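Local coordinates for acetamidase (Bacillus halodurans, PDB 2II1), which binds calcium ions and probably hydrolyses carbon-nitrogen bonds in linear amides, as a member of the acetamidase/formamidase family, at residues E212-L217 / A247-N252. Residues are numbered along the deposited sequence; the frame is centred on the assembly and turned at random.
Sequences ERMFPL and ATFLAN
An apolar contact built on an edge-to-face aromatic pair, F215 against F249, joins the loop between strands 201-210 and 219-221 to the C-terminal part of helix 235-253. The rings stand nearly perpendicular, their planes at 84° and centroids 5.3 Å apart, with the edge of F215 turned to the face of F249; CD2 of F215 comes within 3.6 Å of CZ of F249. The same face takes a CH-pi contact from CB of F215, 3.9 Å from the F249 ring centroid. With chi1 at 169°, F249 extends its CG opposite the backbone N, which carries the ring off the helix and alongside the F215 side chain. At the root of F249, CD of P216 lies 4.0 Å from CB of F249, while the backbone O of M214 approaches CD1 of F249 obliquely at 3.5 Å. F215 also meets Y168 and F226, so the pair extends an aromatic cluster at the sheet, and V297 packs on F249. Replacing F249 by alanine is likely to leave the edge of F215 without its aromatic face and open a gap between loop and helix. With no hydrogen bond crossing between them, the two segments attach through dispersion and edge-to-face electrostatics, and the E212-R253 salt bridge adds a polar tie beside them.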
ATOM      1  N   GLU A 212     -10.379 -27.182  -8.652  1.00 22.48           N
ATOM      2  CA  GLU A 212     -10.180 -26.236  -9.723  1.00 24.69           C
ATOM      3  C   GLU A 212      -9.503 -24.998  -9.190  1.00 24.56           C
ATOM      4  O   GLU A 212      -9.965 -24.378  -8.224  1.00 22.38           O
ATOM      5  CB  GLU A 212     -11.483 -25.847 -10.419  1.00 25.87           C
ATOM      6  CG  GLU A 212     -11.252 -25.474 -11.901  1.00 33.26           C
ATOM      7  CD  GLU A 212     -12.107 -24.313 -12.374  1.00 39.91           C
ATOM      8  OE1 GLU A 212     -13.338 -24.353 -12.145  1.00 48.70           O
ATOM      9  OE2 GLU A 212     -11.543 -23.364 -12.978  1.00 38.69           O
ATOM     10  N   ARG A 213      -8.407 -24.646  -9.850  1.00 24.86           N
ATOM     11  CA  ARG A 213      -7.664 -23.459  -9.533  1.00 25.82           C
ATOM     12  C   ARG A 213      -8.265 -22.248 -10.226  1.00 26.87           C
ATOM     13  O   ARG A 213      -7.908 -21.920 -11.347  1.00 28.42           O
ATOM     14  CB  ARG A 213      -6.230 -23.657  -9.946  1.00 24.61           C
ATOM     15  CG  ARG A 213      -5.327 -22.756  -9.232  1.00 24.03           C
ATOM     16  CD  ARG A 213      -3.927 -23.002  -9.647  1.00 18.86           C
ATOM     17  NE  ARG A 213      -3.396 -24.227  -9.079  1.00 14.09           N
ATOM     18  CZ  ARG A 213      -2.156 -24.653  -9.275  1.00 16.43           C
ATOM     19  NH1 ARG A 213      -1.327 -23.933  -9.997  1.00 14.61           N
ATOM     20  NH2 ARG A 213      -1.738 -25.789  -8.743  1.00 15.25           N
HETATM   21  N   MSE A 214      -9.145 -21.560  -9.520  1.00 29.04           N
HETATM   22  CA  MSE A 214      -9.985 -20.500 -10.090  1.00 33.34           C
HETATM   23  C   MSE A 214      -9.324 -19.130 -10.289  1.00 26.95           C
HETATM   24  O   MSE A 214      -9.760 -18.337 -11.128  1.00 27.62           O
HETATM   25  CB  MSE A 214     -11.196 -20.321  -9.179  1.00 33.75           C
HETATM   26  CG  MSE A 214     -12.417 -19.756  -9.861  1.00 39.34           C
HETATM   27 SE   MSE A 214     -13.556 -18.920  -8.534  0.75 53.87          SE
HETATM   28  CE  MSE A 214     -13.186 -20.169  -6.960  1.00 28.27           C
ATOM     29  N   PHE A 215      -8.296 -18.831  -9.501  1.00 23.91           N
ATOM     30  CA  PHE A 215      -7.564 -17.563  -9.633  1.00 22.37           C
ATOM     31  C   PHE A 215      -6.044 -17.749  -9.502  1.00 19.15           C
ATOM     32  O   PHE A 215      -5.574 -18.821  -9.074  1.00 18.39           O
ATOM     33  CB  PHE A 215      -8.070 -16.504  -8.623  1.00 22.24           C
ATOM     34  CG  PHE A 215      -8.700 -17.078  -7.384  1.00 20.18           C
ATOM     35  CD1 PHE A 215      -7.929 -17.676  -6.405  1.00 21.24           C
ATOM     36  CD2 PHE A 215     -10.061 -16.991  -7.192  1.00 18.41           C
ATOM     37  CE1 PHE A 215      -8.517 -18.193  -5.257  1.00 21.43           C
ATOM     38  CE2 PHE A 215     -10.651 -17.501  -6.069  1.00 18.66           C
ATOM     39  CZ  PHE A 215      -9.874 -18.113  -5.093  1.00 23.30           C
ATOM     40  N   PRO A 216      -5.273 -16.709  -9.861  1.00 17.10           N
ATOM     41  CA  PRO A 216      -3.822 -16.771  -9.688  1.00 15.74           C
ATOM     42  C   PRO A 216      -3.481 -16.742  -8.208  1.00 13.96           C
ATOM     43  O   PRO A 216      -4.174 -16.097  -7.427  1.00 14.70           O
ATOM     44  CB  PRO A 216      -3.320 -15.510 -10.393  1.00 15.25           C
ATOM     45  CG  PRO A 216      -4.474 -15.016 -11.192  1.00 18.75           C
ATOM     46  CD  PRO A 216      -5.676 -15.414 -10.435  1.00 18.36           C
ATOM     47  N   LEU A 217      -2.437 -17.466  -7.837  1.00 10.45           N
ATOM     48  CA  LEU A 217      -2.118 -17.721  -6.446  1.00 11.06           C
ATOM     49  C   LEU A 217      -0.705 -17.140  -6.171  1.00 10.95           C
ATOM     50  O   LEU A 217       0.068 -17.021  -7.083  1.00  9.32           O
ATOM     51  CB  LEU A 217      -2.137 -19.239  -6.219  1.00  8.68           C
ATOM     52  CG  LEU A 217      -3.438 -19.980  -6.471  1.00  6.89           C
ATOM     53  CD1 LEU A 217      -3.309 -21.503  -6.265  1.00  9.43           C
ATOM     54  CD2 LEU A 217      -4.436 -19.429  -5.515  1.00  7.80           C
ATOM     55  N   ALA A 247      -6.800  -8.414 -12.487  1.00 11.08           N
ATOM     56  CA  ALA A 247      -7.465  -7.973 -13.729  1.00 10.98           C
ATOM     57  C   ALA A 247      -7.761  -9.144 -14.709  1.00 11.75           C
ATOM     58  O   ALA A 247      -8.810  -9.191 -15.353  1.00 11.26           O
ATOM     59  CB  ALA A 247      -6.609  -6.864 -14.406  1.00 11.34           C
ATOM     60  N   THR A 248      -6.812 -10.068 -14.844  1.00 12.91           N
ATOM     61  CA  THR A 248      -6.991 -11.200 -15.751  1.00 14.78           C
ATOM     62  C   THR A 248      -7.971 -12.196 -15.137  1.00 12.75           C
ATOM     63  O   THR A 248      -8.741 -12.800 -15.859  1.00 10.49           O
ATOM     64  CB  THR A 248      -5.659 -11.901 -16.145  1.00 16.92           C
ATOM     65  OG1 THR A 248      -5.013 -12.426 -14.982  1.00 19.36           O
ATOM     66  CG2 THR A 248      -4.705 -10.947 -16.869  1.00 12.46           C
ATOM     67  N   PHE A 249      -7.950 -12.357 -13.819  1.00 12.61           N
ATOM     68  CA  PHE A 249      -8.995 -13.143 -13.105  1.00 13.28           C
ATOM     69  C   PHE A 249     -10.442 -12.649 -13.379  1.00 13.41           C
ATOM     70  O   PHE A 249     -11.314 -13.408 -13.816  1.00 11.05           O
ATOM     71  CB  PHE A 249      -8.719 -13.152 -11.589  1.00 12.06           C
ATOM     72  CG  PHE A 249      -9.856 -13.705 -10.769  1.00 10.28           C
ATOM     73  CD1 PHE A 249     -10.456 -14.908 -11.110  1.00 12.72           C
ATOM     74  CD2 PHE A 249     -10.306 -13.031  -9.660  1.00 11.07           C
ATOM     75  CE1 PHE A 249     -11.531 -15.416 -10.335  1.00 12.60           C
ATOM     76  CE2 PHE A 249     -11.366 -13.528  -8.889  1.00 14.43           C
ATOM     77  CZ  PHE A 249     -11.972 -14.731  -9.238  1.00 16.87           C
ATOM     78  N   LEU A 250     -10.677 -11.375 -13.087  1.00 12.23           N
ATOM     79  CA  LEU A 250     -11.957 -10.709 -13.338  1.00 10.95           C
ATOM     80  C   LEU A 250     -12.390 -10.799 -14.818  1.00 11.44           C
ATOM     81  O   LEU A 250     -13.550 -11.068 -15.123  1.00 15.19           O
ATOM     82  CB  LEU A 250     -11.857  -9.228 -12.907  1.00  9.45           C
ATOM     83  CG  LEU A 250     -12.229  -8.815 -11.482  1.00 14.74           C
ATOM     84  CD1 LEU A 250     -12.121  -7.288 -11.305  1.00 14.58           C
ATOM     85  CD2 LEU A 250     -13.624  -9.279 -11.133  1.00 14.32           C
ATOM     86  N   ALA A 251     -11.451 -10.582 -15.728  1.00 11.88           N
ATOM     87  CA  ALA A 251     -11.736 -10.634 -17.146  1.00 12.47           C
ATOM     88  C   ALA A 251     -12.106 -12.057 -17.534  1.00 12.59           C
ATOM     89  O   ALA A 251     -13.172 -12.275 -18.100  1.00 13.03           O
ATOM     90  CB  ALA A 251     -10.556 -10.149 -17.931  1.00 12.04           C
ATOM     91  N   ASN A 252     -11.254 -13.019 -17.174  1.00 11.81           N
ATOM     92  CA  ASN A 252     -11.456 -14.424 -17.521  1.00 13.18           C
ATOM     93  C   ASN A 252     -12.709 -15.054 -16.933  1.00 13.42           C
ATOM     94  O   ASN A 252     -13.345 -15.885 -17.574  1.00 12.90           O
ATOM     95  CB  ASN A 252     -10.253 -15.272 -17.082  1.00 14.26           C
ATOM     96  CG  ASN A 252      -9.034 -15.058 -17.954  1.00 17.23           C
ATOM     97  OD1 ASN A 252      -9.116 -14.441 -19.016  1.00 21.35           O
ATOM     98  ND2 ASN A 252      -7.895 -15.567 -17.509  1.00 20.22           N
TER